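Local coordinates for protein NAD-dependent aldehyde dehydrogenase (Sinorhizobium meliloti, PDB 3U4J) that probably oxidises an aldehyde substrate to the acid with NAD or NADP as electron acceptor, at residues T169-P174 / E349-K354; V244-T247 / R251-T254; Q277-D282 / E314-A319; G477-R482 / D486-F491. All coordinates share one frame; numbering follows the deposited sequence.

Contacts 2 and 4 reach the same mixed sheet, and the 169-174 loop of contact 1 leaves the end of one of its strands; contact 3 belongs to the other sheet. Contacts 1 and 2 have centres about 15 Å apart and touch where Pro-170 CD lies 3.5 Å from Thr-247 O. Contact 4, centred about 17 Å from contact 2, meets strand 243-247 through Tyr-488 OH, 3.9 Å from Ala-245 CB. Contact 3 is remote, its centre about 32 to 38 Å from the others. Contact 1 carries the family's Pro-Trp-Asn-Phe-Pro motif, which in relatives borders the active site; contact 2 belongs to what is probably the dinucleotide-binding part. All four lie away from the calcium ion at Leu-17 and Glu-50.

Contact 1: residues T169-P174 / E349-K354; sequences TPWNFP and EAHAEK
Trp-171 and His-351 meet in a T-shaped pair that ties the Pro-Trp-Asn-Phe-Pro motif of aldehyde dehydrogenases to the start of helix 349-364. The indole's six-membered ring directs its edge at the imidazole face. Its CH2 atom stands over the centre of the His-351 ring, with Trp-171 CH2 3.9 Å from His-351 NE2. Ring centroids are 5.1 Å apart and the planes are inclined by 68°. Beside CH2, Trp-171 CZ2 approaches His-351 CE1 at 4.1 Å.

Each ring reaches the meeting point from a different torsion: Trp-171 CG sits between its backbone N and carbonyl carbon (chi1 47°), whereas His-351 CG extends anti to its N (chi1 -171°). The imidazole is held further by a hydrogen bond between NE2 and Phe-404 O, and Ile-347 packs against the indole.

Behind Trp-171, the motif's Asn-172 is fixed by a bond from its ND2 to Gln-302 O, and its backbone O is bonded to Lys-115 NZ. In relatives the asparagine of this motif contributes to the oxyanion hole, and a similar role is possible here. The side-chain oxygen, Asn-172 OD1, receives a weak bond from Phe-173 N at 2.9 Å.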
loop_
_atom_site.group_PDB
_atom_site.type_symbol
_atom_site.label_atom_id
_atom_site.label_comp_id
_atom_site.label_asym_id
_atom_site.label_seq_id
_atom_site.Cartn_x
_atom_site.Cartn_y
_atom_site.Cartn_z
ATOM N N THR A 169 -16.125 -10.963 23.951
ATOM C CA THR A 169 -15.324 -12.133 23.593
ATOM C C THR A 169 -15.936 -13.440 24.116
ATOM O O THR A 169 -16.668 -13.416 25.111
ATOM C CB THR A 169 -13.869 -11.970 24.050
ATOM O OG1 THR A 169 -13.801 -11.984 25.489
ATOM C CG2 THR A 169 -13.303 -10.657 23.489
ATOM N N PRO A 170 -15.677 -14.572 23.430
ATOM C CA PRO A 170 -16.304 -15.863 23.785
ATOM C C PRO A 170 -15.489 -16.685 24.760
ATOM O O PRO A 170 -14.352 -16.315 25.093
ATOM C CB PRO A 170 -16.370 -16.593 22.444
ATOM C CG PRO A 170 -15.122 -16.169 21.768
ATOM C CD PRO A 170 -14.873 -14.698 22.198
ATOM N N TRP A 171 -16.067 -17.804 25.210
ATOM C CA TRP A 171 -15.437 -18.647 26.230
ATOM C C TRP A 171 -14.412 -19.642 25.675
ATOM O O TRP A 171 -13.677 -20.259 26.432
ATOM C CB TRP A 171 -16.521 -19.401 27.002
ATOM C CG TRP A 171 -17.586 -20.059 26.111
ATOM C CD1 TRP A 171 -18.862 -19.593 25.843
ATOM C CD2 TRP A 171 -17.452 -21.294 25.391
ATOM N NE1 TRP A 171 -19.519 -20.477 24.997
ATOM C CE2 TRP A 171 -18.684 -21.534 24.727
ATOM C CE3 TRP A 171 -16.425 -22.232 25.266
ATOM C CZ2 TRP A 171 -18.896 -22.667 23.934
ATOM C CZ3 TRP A 171 -16.653 -23.386 24.498
ATOM C CH2 TRP A 171 -17.878 -23.582 23.846
ATOM N N ASN A 172 -14.346 -19.792 24.365
ATOM C CA ASN A 172 -13.477 -20.832 23.823
ATOM C C ASN A 172 -12.005 -20.448 23.728
ATOM O O ASN A 172 -11.138 -21.298 23.953
ATOM C CB ASN A 172 -14.011 -21.380 22.502
ATOM C CG ASN A 172 -14.061 -20.331 21.370
ATOM O OD1 ASN A 172 -14.065 -19.110 21.603
ATOM N ND2 ASN A 172 -14.122 -20.821 20.126
ATOM N N PHE A 173 -11.734 -19.192 23.389
ATOM C CA PHE A 173 -10.349 -18.684 23.317
ATOM C C PHE A 173 -10.286 -17.277 23.922
ATOM O O PHE A 173 -10.078 -16.295 23.205
ATOM C CB PHE A 173 -9.854 -18.616 21.865
ATOM C CG PHE A 173 -9.752 -19.947 21.180
ATOM C CD1 PHE A 173 -8.645 -20.759 21.381
ATOM C CD2 PHE A 173 -10.757 -20.367 20.323
ATOM C CE1 PHE A 173 -8.548 -22.021 20.723
ATOM C CE2 PHE A 173 -10.687 -21.611 19.665
ATOM C CZ PHE A 173 -9.571 -22.427 19.862
ATOM N N PRO A 174 -10.487 -17.169 25.232
ATOM C CA PRO A 174 -10.674 -15.820 25.775
ATOM C C PRO A 174 -9.445 -14.950 25.612
ATOM O O PRO A 174 -9.582 -13.799 25.181
ATOM C CB PRO A 174 -10.951 -16.055 27.258
ATOM C CG PRO A 174 -11.430 -17.480 27.333
ATOM C CD PRO A 174 -10.600 -18.193 26.275
ATOM N N GLU A 349 -22.104 -28.067 31.263
ATOM C CA GLU A 349 -23.013 -29.213 31.139
ATOM C C GLU A 349 -24.032 -28.928 30.022
ATOM O O GLU A 349 -24.336 -29.815 29.231
ATOM C CB GLU A 349 -23.699 -29.522 32.495
ATOM C CG GLU A 349 -24.837 -30.565 32.424
ATOM C CD GLU A 349 -24.351 -32.011 32.266
ATOM O OE1 GLU A 349 -23.379 -32.406 32.943
ATOM O OE2 GLU A 349 -24.965 -32.772 31.468
ATOM N N ALA A 350 -24.529 -27.692 29.940
ATOM C CA ALA A 350 -25.477 -27.324 28.866
ATOM C C ALA A 350 -24.824 -27.524 27.491
ATOM O O ALA A 350 -25.446 -28.079 26.567
ATOM C CB ALA A 350 -26.001 -25.872 29.024
ATOM N N HIS A 351 -23.552 -27.138 27.365
ATOM C CA HIS A 351 -22.883 -27.321 26.078
ATOM C C HIS A 351 -22.672 -28.797 25.744
ATOM O O HIS A 351 -22.923 -29.204 24.615
ATOM C CB HIS A 351 -21.556 -26.556 26.010
ATOM C CG HIS A 351 -20.953 -26.554 24.644
ATOM N ND1 HIS A 351 -21.476 -25.819 23.608
ATOM C CD2 HIS A 351 -19.884 -27.216 24.136
ATOM C CE1 HIS A 351 -20.754 -26.019 22.519
ATOM N NE2 HIS A 351 -19.784 -26.869 22.811
ATOM N N ALA A 352 -22.210 -29.583 26.722
ATOM C CA ALA A 352 -22.030 -31.027 26.527
ATOM C C ALA A 352 -23.344 -31.713 26.075
ATOM O O ALA A 352 -23.327 -32.560 25.187
ATOM C CB ALA A 352 -21.457 -31.695 27.803
ATOM N N GLU A 353 -24.462 -31.338 26.689
ATOM C CA GLU A 353 -25.781 -31.888 26.315
ATOM C C GLU A 353 -26.158 -31.525 24.871
ATOM O O GLU A 353 -26.637 -32.373 24.122
ATOM C CB GLU A 353 -26.871 -31.454 27.302
ATOM C CG GLU A 353 -26.784 -32.202 28.663
ATOM C CD GLU A 353 -27.579 -31.536 29.821
ATOM O OE1 GLU A 353 -28.236 -30.485 29.619
ATOM O OE2 GLU A 353 -27.541 -32.079 30.954
ATOM N N LYS A 354 -25.900 -30.278 24.480
ATOM C CA LYS A 354 -26.134 -29.854 23.110
ATOM C C LYS A 354 -25.280 -30.654 22.118
ATOM O O LYS A 354 -25.807 -31.158 21.110
ATOM C CB LYS A 354 -25.889 -28.351 22.953
ATOM C CG LYS A 354 -26.443 -27.767 21.663
ATOM C CD LYS A 354 -26.149 -26.273 21.605
ATOM C CE LYS A 354 -27.033 -25.557 20.585
ATOM N NZ LYS A 354 -26.540 -24.168 20.340
#

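Contact 2: residues V244-T247 / R251-T254; sequences VAFT and RVGT
The Phe-246 ring and the Val-252 side chain cross at about a right angle. One methyl, CG1, does the touching: Val-252 CG1 is 3.4 Å from both CZ and CE1 of Phe-246, and Val-252 CB follows at 3.7 Å from Phe-246 CZ. Relative to the ring plane the methyl comes in obliquely. On the same side of that plane, but toward CE2 and CD2, the ring meets backbone: Phe-246 CE2 lies 3.5 Å from Gly-253 N and 3.6 Å from Gly-253 CA, while Phe-246 CD2 is 3.7 Å from the same CA. Lacking a side chain, Gly-253 lets this part of the ring come obliquely against the helix backbone, with the valine methyl alongside. Phe-246 reaches it with CG anti to the backbone N (chi1 171°).

These residues join the first two elements of a beta-alpha-beta unit made of strand 243-247, helix 250-261 and strand 266-270. Phe-246 also touches Ile-168, Leu-269 and Leu-271. The strand-turn-helix carries a Phe-Thr-Gly-Ser-x-x-x-Gly sequence ending at Gly-253, which in relatives lies at the NAD(P) site; a similar place is probable here.

At the start of the helix, Ser-249 OG is hydrogen-bonded to Val-252 N. One turn on, Thr-254 OG1 donates to Arg-251 O at 2.9 Å, standing 47° out of the carbonyl plane, and has a weak bond to Val-250 O as well. Thr-254 also packs on Ala-261 of the second subunit.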
loop_
_atom_site.group_PDB
_atom_site.type_symbol
_atom_site.label_atom_id
_atom_site.label_comp_id
_atom_site.label_asym_id
_atom_site.label_seq_id
_atom_site.Cartn_x
_atom_site.Cartn_y
_atom_site.Cartn_z
ATOM N N VAL A 244 -19.036 -1.820 18.062
ATOM C CA VAL A 244 -19.038 -3.094 18.797
ATOM C C VAL A 244 -18.310 -4.144 17.978
ATOM O O VAL A 244 -18.607 -4.329 16.783
ATOM C CB VAL A 244 -20.475 -3.629 19.036
ATOM C CG1 VAL A 244 -20.431 -4.882 19.877
ATOM C CG2 VAL A 244 -21.314 -2.567 19.755
ATOM N N ALA A 245 -17.358 -4.809 18.615
ATOM C CA ALA A 245 -16.597 -5.887 17.994
ATOM C C ALA A 245 -16.980 -7.134 18.768
ATOM O O ALA A 245 -16.560 -7.294 19.912
ATOM C CB ALA A 245 -15.107 -5.627 18.135
ATOM N N PHE A 246 -17.771 -7.999 18.150
ATOM C CA PHE A 246 -18.324 -9.182 18.809
ATOM C C PHE A 246 -17.747 -10.443 18.192
ATOM O O PHE A 246 -17.617 -10.545 16.952
ATOM C CB PHE A 246 -19.878 -9.194 18.679
ATOM C CG PHE A 246 -20.503 -10.494 19.138
ATOM C CD1 PHE A 246 -20.810 -10.701 20.497
ATOM C CD2 PHE A 246 -20.728 -11.530 18.226
ATOM C CE1 PHE A 246 -21.373 -11.928 20.944
ATOM C CE2 PHE A 246 -21.289 -12.749 18.645
ATOM C CZ PHE A 246 -21.611 -12.946 20.017
ATOM N N THR A 247 -17.424 -11.411 19.039
ATOM C CA THR A 247 -17.011 -12.711 18.602
ATOM C C THR A 247 -17.828 -13.751 19.370
ATOM O O THR A 247 -17.849 -13.747 20.604
ATOM C CB THR A 247 -15.481 -12.921 18.838
ATOM O OG1 THR A 247 -14.745 -11.848 18.194
ATOM C CG2 THR A 247 -15.035 -14.308 18.289
ATOM N N ARG A 251 -26.223 -16.522 16.231
ATOM C CA ARG A 251 -27.507 -16.058 16.819
ATOM C C ARG A 251 -27.345 -14.809 17.674
ATOM O O ARG A 251 -28.159 -13.904 17.594
ATOM C CB ARG A 251 -28.252 -17.134 17.631
ATOM C CG ARG A 251 -28.489 -18.473 16.932
ATOM C CD ARG A 251 -29.021 -18.381 15.475
ATOM N NE ARG A 251 -28.854 -19.672 14.787
ATOM C CZ ARG A 251 -29.742 -20.666 14.818
ATOM N NH1 ARG A 251 -30.884 -20.527 15.495
ATOM N NH2 ARG A 251 -29.491 -21.801 14.166
ATOM N N VAL A 252 -26.298 -14.775 18.498
ATOM C CA VAL A 252 -26.020 -13.620 19.359
ATOM C C VAL A 252 -25.487 -12.431 18.554
ATOM O O VAL A 252 -25.894 -11.282 18.791
ATOM C CB VAL A 252 -25.077 -13.978 20.550
ATOM C CG1 VAL A 252 -24.701 -12.720 21.374
ATOM C CG2 VAL A 252 -25.750 -14.995 21.481
ATOM N N GLY A 253 -24.602 -12.694 17.587
ATOM C CA GLY A 253 -24.075 -11.616 16.743
ATOM C C GLY A 253 -25.128 -10.898 15.904
ATOM O O GLY A 253 -25.097 -9.676 15.757
ATOM N N THR A 254 -26.056 -11.657 15.335
ATOM C CA THR A 254 -27.108 -11.074 14.523
ATOM C C THR A 254 -27.962 -10.154 15.415
ATOM O O THR A 254 -28.242 -9.014 15.042
ATOM C CB THR A 254 -28.001 -12.149 13.873
ATOM O OG1 THR A 254 -28.632 -12.885 14.908
ATOM C CG2 THR A 254 -27.196 -13.133 13.018
#

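Contact 3: residues Q277-D282 / E314-A319; sequences QIVFAD and EGIRDA
In the second alpha/beta domain, probably the catalytic one as in relatives, the end of strand 275-279 is covered by Ile-316, the N-cap residue of helix 317-330. Three carbons of the isoleucine share the work. Its CD1 reaches deepest, where Val-279 CG1 and Ile-316 CD1 are only 3.5 Å apart, tighter than usual for two methyl groups; these side chains run nearly perpendicular. The same Ile-316 CD1 lies 3.4 Å from Phe-280 O. Its branch methyl takes the turn after the strand: Ile-316 CG2 is 3.5 Å from Ala-281 O and 4.0 Å from Ala-281 CB. Between them, Ile-316 CG1 approaches Ala-281 CA at 3.8 Å.

With CG1 lodged between backbone N and carbonyl carbon (chi1 59°) and chi2 displaced to 147°, the isoleucine spreads along the chain from Val-279 to Ala-281 in a somewhat strained shape.

Val-279 also packs on Ala-288 and Ile-292 of helix 285-297. Phe-280 turns from the isoleucine and meets Phe-413 edge-to-face. Strand 275-279 runs between strands 307-313 and 431-435, parallel to both, and the chain reaches Ile-316 through Glu-314 and Gly-315 after strand 307-313.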
loop_
_atom_site.group_PDB
_atom_site.type_symbol
_atom_site.label_atom_id
_atom_site.label_comp_id
_atom_site.label_asym_id
_atom_site.label_seq_id
_atom_site.Cartn_x
_atom_site.Cartn_y
_atom_site.Cartn_z
ATOM N N GLN A 277 -12.495 -29.599 5.554
ATOM C CA GLN A 277 -11.189 -29.940 5.019
ATOM C C GLN A 277 -11.388 -30.881 3.822
ATOM O O GLN A 277 -12.074 -31.906 3.936
ATOM C CB GLN A 277 -10.316 -30.620 6.066
ATOM C CG GLN A 277 -10.090 -29.774 7.319
ATOM C CD GLN A 277 -8.766 -30.068 7.980
ATOM O OE1 GLN A 277 -7.707 -29.793 7.409
ATOM N NE2 GLN A 277 -8.811 -30.595 9.212
ATOM N N ILE A 278 -10.767 -30.541 2.699
ATOM C CA ILE A 278 -10.921 -31.315 1.462
ATOM C C ILE A 278 -9.610 -32.027 1.263
ATOM O O ILE A 278 -8.566 -31.374 1.212
ATOM C CB ILE A 278 -11.172 -30.414 0.219
ATOM C CG1 ILE A 278 -12.461 -29.577 0.348
ATOM C CG2 ILE A 278 -11.296 -31.296 -1.054
ATOM C CD1 ILE A 278 -12.461 -28.585 1.512
ATOM N N VAL A 279 -9.678 -33.357 1.178
ATOM C CA VAL A 279 -8.516 -34.192 1.017
ATOM C C VAL A 279 -8.622 -34.922 -0.323
ATOM O O VAL A 279 -9.496 -35.793 -0.543
ATOM C CB VAL A 279 -8.348 -35.195 2.159
ATOM C CG1 VAL A 279 -6.992 -35.931 2.040
ATOM C CG2 VAL A 279 -8.430 -34.475 3.487
ATOM N N PHE A 280 -7.733 -34.515 -1.225
ATOM C CA PHE A 280 -7.658 -35.110 -2.546
ATOM C C PHE A 280 -6.815 -36.342 -2.518
ATOM O O PHE A 280 -5.936 -36.492 -1.658
ATOM C CB PHE A 280 -7.104 -34.092 -3.556
ATOM C CG PHE A 280 -8.098 -33.063 -3.927
ATOM C CD1 PHE A 280 -9.045 -33.319 -4.904
ATOM C CD2 PHE A 280 -8.119 -31.824 -3.274
ATOM C CE1 PHE A 280 -9.991 -32.351 -5.253
ATOM C CE2 PHE A 280 -9.056 -30.852 -3.612
ATOM C CZ PHE A 280 -9.981 -31.109 -4.616
ATOM N N ALA A 281 -7.088 -37.218 -3.485
ATOM C CA ALA A 281 -6.398 -38.492 -3.619
ATOM C C ALA A 281 -4.879 -38.351 -3.661
ATOM O O ALA A 281 -4.158 -39.252 -3.230
ATOM C CB ALA A 281 -6.915 -39.242 -4.864
ATOM N N ASP A 282 -4.374 -37.212 -4.133
ATOM C CA ASP A 282 -2.926 -37.028 -4.225
ATOM C C ASP A 282 -2.320 -36.310 -3.014
ATOM O O ASP A 282 -1.184 -35.840 -3.075
ATOM C CB ASP A 282 -2.549 -36.296 -5.526
ATOM C CG ASP A 282 -3.143 -34.909 -5.610
ATOM O OD1 ASP A 282 -3.536 -34.315 -4.569
ATOM O OD2 ASP A 282 -3.228 -34.408 -6.743
ATOM N N GLU A 314 -12.938 -40.184 -3.121
ATOM C CA GLU A 314 -13.341 -41.584 -2.999
ATOM C C GLU A 314 -12.190 -42.560 -2.863
ATOM O O GLU A 314 -12.185 -43.392 -1.952
ATOM C CB GLU A 314 -14.194 -41.990 -4.195
ATOM C CG GLU A 314 -15.615 -41.576 -4.037
ATOM C CD GLU A 314 -16.490 -42.075 -5.169
ATOM O OE1 GLU A 314 -17.705 -41.884 -5.049
ATOM O OE2 GLU A 314 -15.969 -42.651 -6.160
ATOM N N GLY A 315 -11.205 -42.416 -3.740
ATOM C CA GLY A 315 -10.061 -43.327 -3.800
ATOM C C GLY A 315 -9.227 -43.460 -2.544
ATOM O O GLY A 315 -8.588 -44.487 -2.327
ATOM N N ILE A 316 -9.228 -42.432 -1.697
ATOM C CA ILE A 316 -8.368 -42.479 -0.516
ATOM C C ILE A 316 -9.149 -42.473 0.771
ATOM O O ILE A 316 -8.561 -42.395 1.844
ATOM C CB ILE A 316 -7.348 -41.331 -0.482
ATOM C CG1 ILE A 316 -8.087 -39.988 -0.500
ATOM C CG2 ILE A 316 -6.341 -41.486 -1.620
ATOM C CD1 ILE A 316 -7.405 -38.921 0.272
ATOM N N ARG A 317 -10.468 -42.572 0.659
ATOM C CA ARG A 317 -11.336 -42.571 1.809
ATOM C C ARG A 317 -10.882 -43.588 2.841
ATOM O O ARG A 317 -10.702 -43.227 3.985
ATOM C CB ARG A 317 -12.794 -42.822 1.403
ATOM C CG ARG A 317 -13.809 -42.690 2.556
ATOM C CD ARG A 317 -14.155 -44.042 3.163
ATOM N NE ARG A 317 -15.185 -43.935 4.199
ATOM C CZ ARG A 317 -15.310 -44.768 5.235
ATOM N NH1 ARG A 317 -14.469 -45.782 5.399
ATOM N NH2 ARG A 317 -16.289 -44.589 6.114
ATOM N N ASP A 318 -10.681 -44.848 2.435
ATOM C CA ASP A 318 -10.385 -45.906 3.405
ATOM C C ASP A 318 -8.997 -45.737 4.001
ATOM O O ASP A 318 -8.813 -45.909 5.205
ATOM C CB ASP A 318 -10.538 -47.301 2.774
ATOM C CG ASP A 318 -11.984 -47.641 2.450
ATOM O OD1 ASP A 318 -12.896 -47.201 3.175
ATOM O OD2 ASP A 318 -12.215 -48.360 1.460
ATOM N N ALA A 319 -8.017 -45.366 3.177
ATOM C CA ALA A 319 -6.668 -45.206 3.699
ATOM C C ALA A 319 -6.594 -44.050 4.710
ATOM O O ALA A 319 -5.856 -44.129 5.702
ATOM C CB ALA A 319 -5.655 -45.018 2.572
#

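Contact 4: residues G477-R482 / D486-F491; sequences GRELGR and DEYSQF
The Tyr-488 ring is met on one face by Glu-487 CB, 4.0 Å above the plane and offset toward the rim, and at its edge by Glu-479 OE1, near the ring plane. Asp-486 OD1 lies at the edge of the Phe-491 ring, in its plane. Tyr-488 OH donates a short hydrogen bond to Glu-479 OE1 (2.7 Å), arriving on the syn side and 28° out of the carboxylate plane; carboxylate and ring are turned 54° against each other. A water donates to Glu-479 OE2 at 2.6 Å and to Tyr-488 OH at 3.0 Å. The phenol oxygen thus has two bonds, and the water also ties it to the second carboxylate oxygen.

Arg-478 N donates to Glu-487 OE2 in a weak but fairly straight bond, 3.2 Å and 164°, though the exact fit of the Glu-487 chain is doubtful. Gly-477, beside this carboxylate, has no side chain, and its backbone angles by themselves call for glycine. The two glutamates cross at about a right angle; Glu-479 OE2 and Glu-487 OE1, 4.5 Å apart, would probably disfavour each other if both are charged.

Further out, Asp-486 is salt-bridged to Arg-159. Arg-482 NE bonds to Gln-137 of its own chain, and NH1 forms a salt bridge with Glu-142 of a third subunit. Tyr-488 leads from helix 483-487 into strand 489-497, where Phe-491 O is bonded to Arg-478 of the second subunit and the Phe-491 ring meets that subunit's Tyr-483 edge-to-face, as in the bridging arm of tetrameric relatives.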
loop_
_atom_site.group_PDB
_atom_site.type_symbol
_atom_site.label_atom_id
_atom_site.label_comp_id
_atom_site.label_asym_id
_atom_site.label_seq_id
_atom_site.Cartn_x
_atom_site.Cartn_y
_atom_site.Cartn_z
ATOM N N GLY A 477 -16.181 -7.761 8.476
ATOM C CA GLY A 477 -14.908 -7.098 8.816
ATOM C C GLY A 477 -13.715 -8.045 8.727
ATOM O O GLY A 477 -13.875 -9.255 8.552
ATOM N N ARG A 478 -12.507 -7.486 8.860
ATOM C CA ARG A 478 -11.284 -8.290 8.938
ATOM C C ARG A 478 -10.420 -7.856 10.102
ATOM O O ARG A 478 -10.279 -6.665 10.362
ATOM C CB ARG A 478 -10.498 -8.186 7.638
ATOM C CG ARG A 478 -11.152 -8.949 6.453
ATOM C CD ARG A 478 -11.041 -10.479 6.644
ATOM N NE ARG A 478 -11.565 -11.252 5.512
ATOM C CZ ARG A 478 -12.853 -11.562 5.343
ATOM N NH1 ARG A 478 -13.773 -11.120 6.211
ATOM N NH2 ARG A 478 -13.228 -12.302 4.289
ATOM N N GLU A 479 -9.846 -8.826 10.796
ATOM C CA GLU A 479 -8.999 -8.573 11.946
ATOM C C GLU A 479 -7.565 -8.968 11.593
ATOM O O GLU A 479 -7.337 -9.629 10.566
ATOM C CB GLU A 479 -9.494 -9.382 13.155
ATOM C CG GLU A 479 -11.003 -9.236 13.482
ATOM C CD GLU A 479 -11.392 -7.822 13.937
ATOM O OE1 GLU A 479 -10.588 -7.152 14.649
ATOM O OE2 GLU A 479 -12.510 -7.389 13.569
ATOM N N LEU A 480 -6.622 -8.552 12.441
ATOM C CA LEU A 480 -5.231 -8.978 12.396
ATOM C C LEU A 480 -4.484 -8.365 11.212
ATOM O O LEU A 480 -5.066 -7.626 10.425
ATOM C CB LEU A 480 -5.085 -10.513 12.379
ATOM C CG LEU A 480 -5.395 -11.350 13.613
ATOM C CD1 LEU A 480 -4.580 -12.698 13.630
ATOM C CD2 LEU A 480 -5.273 -10.626 14.903
ATOM N N GLY A 481 -3.196 -8.672 11.116
ATOM C CA GLY A 481 -2.326 -8.056 10.106
ATOM C C GLY A 481 -2.459 -6.539 10.092
ATOM O O GLY A 481 -2.611 -5.924 11.142
ATOM N N ARG A 482 -2.428 -5.960 8.892
ATOM C CA ARG A 482 -2.701 -4.539 8.684
ATOM C C ARG A 482 -4.205 -4.288 8.628
ATOM O O ARG A 482 -4.643 -3.172 8.809
ATOM C CB ARG A 482 -2.068 -4.048 7.377
ATOM C CG ARG A 482 -0.564 -4.186 7.413
ATOM C CD ARG A 482 0.168 -3.307 6.418
ATOM N NE ARG A 482 1.531 -3.075 6.923
ATOM C CZ ARG A 482 2.658 -3.238 6.221
ATOM N NH1 ARG A 482 2.624 -3.619 4.943
ATOM N NH2 ARG A 482 3.833 -2.989 6.795
ATOM N N ASP A 486 -7.482 -1.018 10.089
ATOM C CA ASP A 486 -8.499 -0.350 9.289
ATOM C C ASP A 486 -9.882 -0.545 9.923
ATOM O O ASP A 486 -10.714 0.364 9.881
ATOM C CB ASP A 486 -8.470 -0.837 7.831
ATOM C CG ASP A 486 -7.181 -0.427 7.088
ATOM O OD1 ASP A 486 -6.324 0.273 7.671
ATOM O OD2 ASP A 486 -7.020 -0.831 5.922
ATOM N N GLU A 487 -10.121 -1.715 10.527
ATOM C CA GLU A 487 -11.368 -1.973 11.265
ATOM C C GLU A 487 -11.641 -0.984 12.399
ATOM O O GLU A 487 -12.812 -0.696 12.691
ATOM C CB GLU A 487 -11.385 -3.376 11.875
ATOM C CG GLU A 487 -11.642 -4.476 10.891
ATOM C CD GLU A 487 -12.947 -4.310 10.104
ATOM O OE1 GLU A 487 -14.013 -4.205 10.741
ATOM O OE2 GLU A 487 -12.879 -4.300 8.855
ATOM N N TYR A 488 -10.577 -0.491 13.042
ATOM C CA TYR A 488 -10.691 0.444 14.185
ATOM C C TYR A 488 -10.235 1.853 13.868
ATOM O O TYR A 488 -9.964 2.630 14.771
ATOM C CB TYR A 488 -9.957 -0.105 15.428
ATOM C CG TYR A 488 -10.386 -1.533 15.726
ATOM C CD1 TYR A 488 -11.654 -1.806 16.258
ATOM C CD2 TYR A 488 -9.556 -2.616 15.415
ATOM C CE1 TYR A 488 -12.073 -3.118 16.492
ATOM C CE2 TYR A 488 -9.961 -3.913 15.666
ATOM C CZ TYR A 488 -11.221 -4.161 16.197
ATOM O OH TYR A 488 -11.638 -5.457 16.430
ATOM N N SER A 489 -10.174 2.171 12.580
ATOM C CA SER A 489 -9.812 3.503 12.100
ATOM C C SER A 489 -10.972 4.123 11.342
ATOM O O SER A 489 -11.826 3.403 10.814
ATOM C CB SER A 489 -8.568 3.440 11.175
ATOM O OG SER A 489 -7.396 3.166 11.932
ATOM N N GLN A 490 -11.022 5.457 11.329
ATOM C CA GLN A 490 -11.836 6.206 10.378
ATOM C C GLN A 490 -10.863 6.879 9.421
ATOM O O GLN A 490 -9.744 7.248 9.804
ATOM C CB GLN A 490 -12.651 7.305 11.092
ATOM C CG GLN A 490 -13.801 6.814 11.957
ATOM C CD GLN A 490 -15.098 6.531 11.187
ATOM O OE1 GLN A 490 -16.145 6.267 11.803
ATOM N NE2 GLN A 490 -15.039 6.559 9.855
ATOM N N PHE A 491 -11.276 7.050 8.182
ATOM C CA PHE A 491 -10.480 7.788 7.212
ATOM C C PHE A 491 -11.153 9.111 6.844
ATOM O O PHE A 491 -12.334 9.140 6.493
ATOM C CB PHE A 491 -10.199 6.923 5.977
ATOM C CG PHE A 491 -9.399 5.679 6.316
ATOM C CD1 PHE A 491 -8.019 5.758 6.472
ATOM C CD2 PHE A 491 -10.039 4.470 6.545
ATOM C CE1 PHE A 491 -7.260 4.622 6.808
ATOM C CE2 PHE A 491 -9.305 3.314 6.891
ATOM C CZ PHE A 491 -7.908 3.404 7.036
HETATM O O HOH W 1 -14.178 -6.608 15.377
#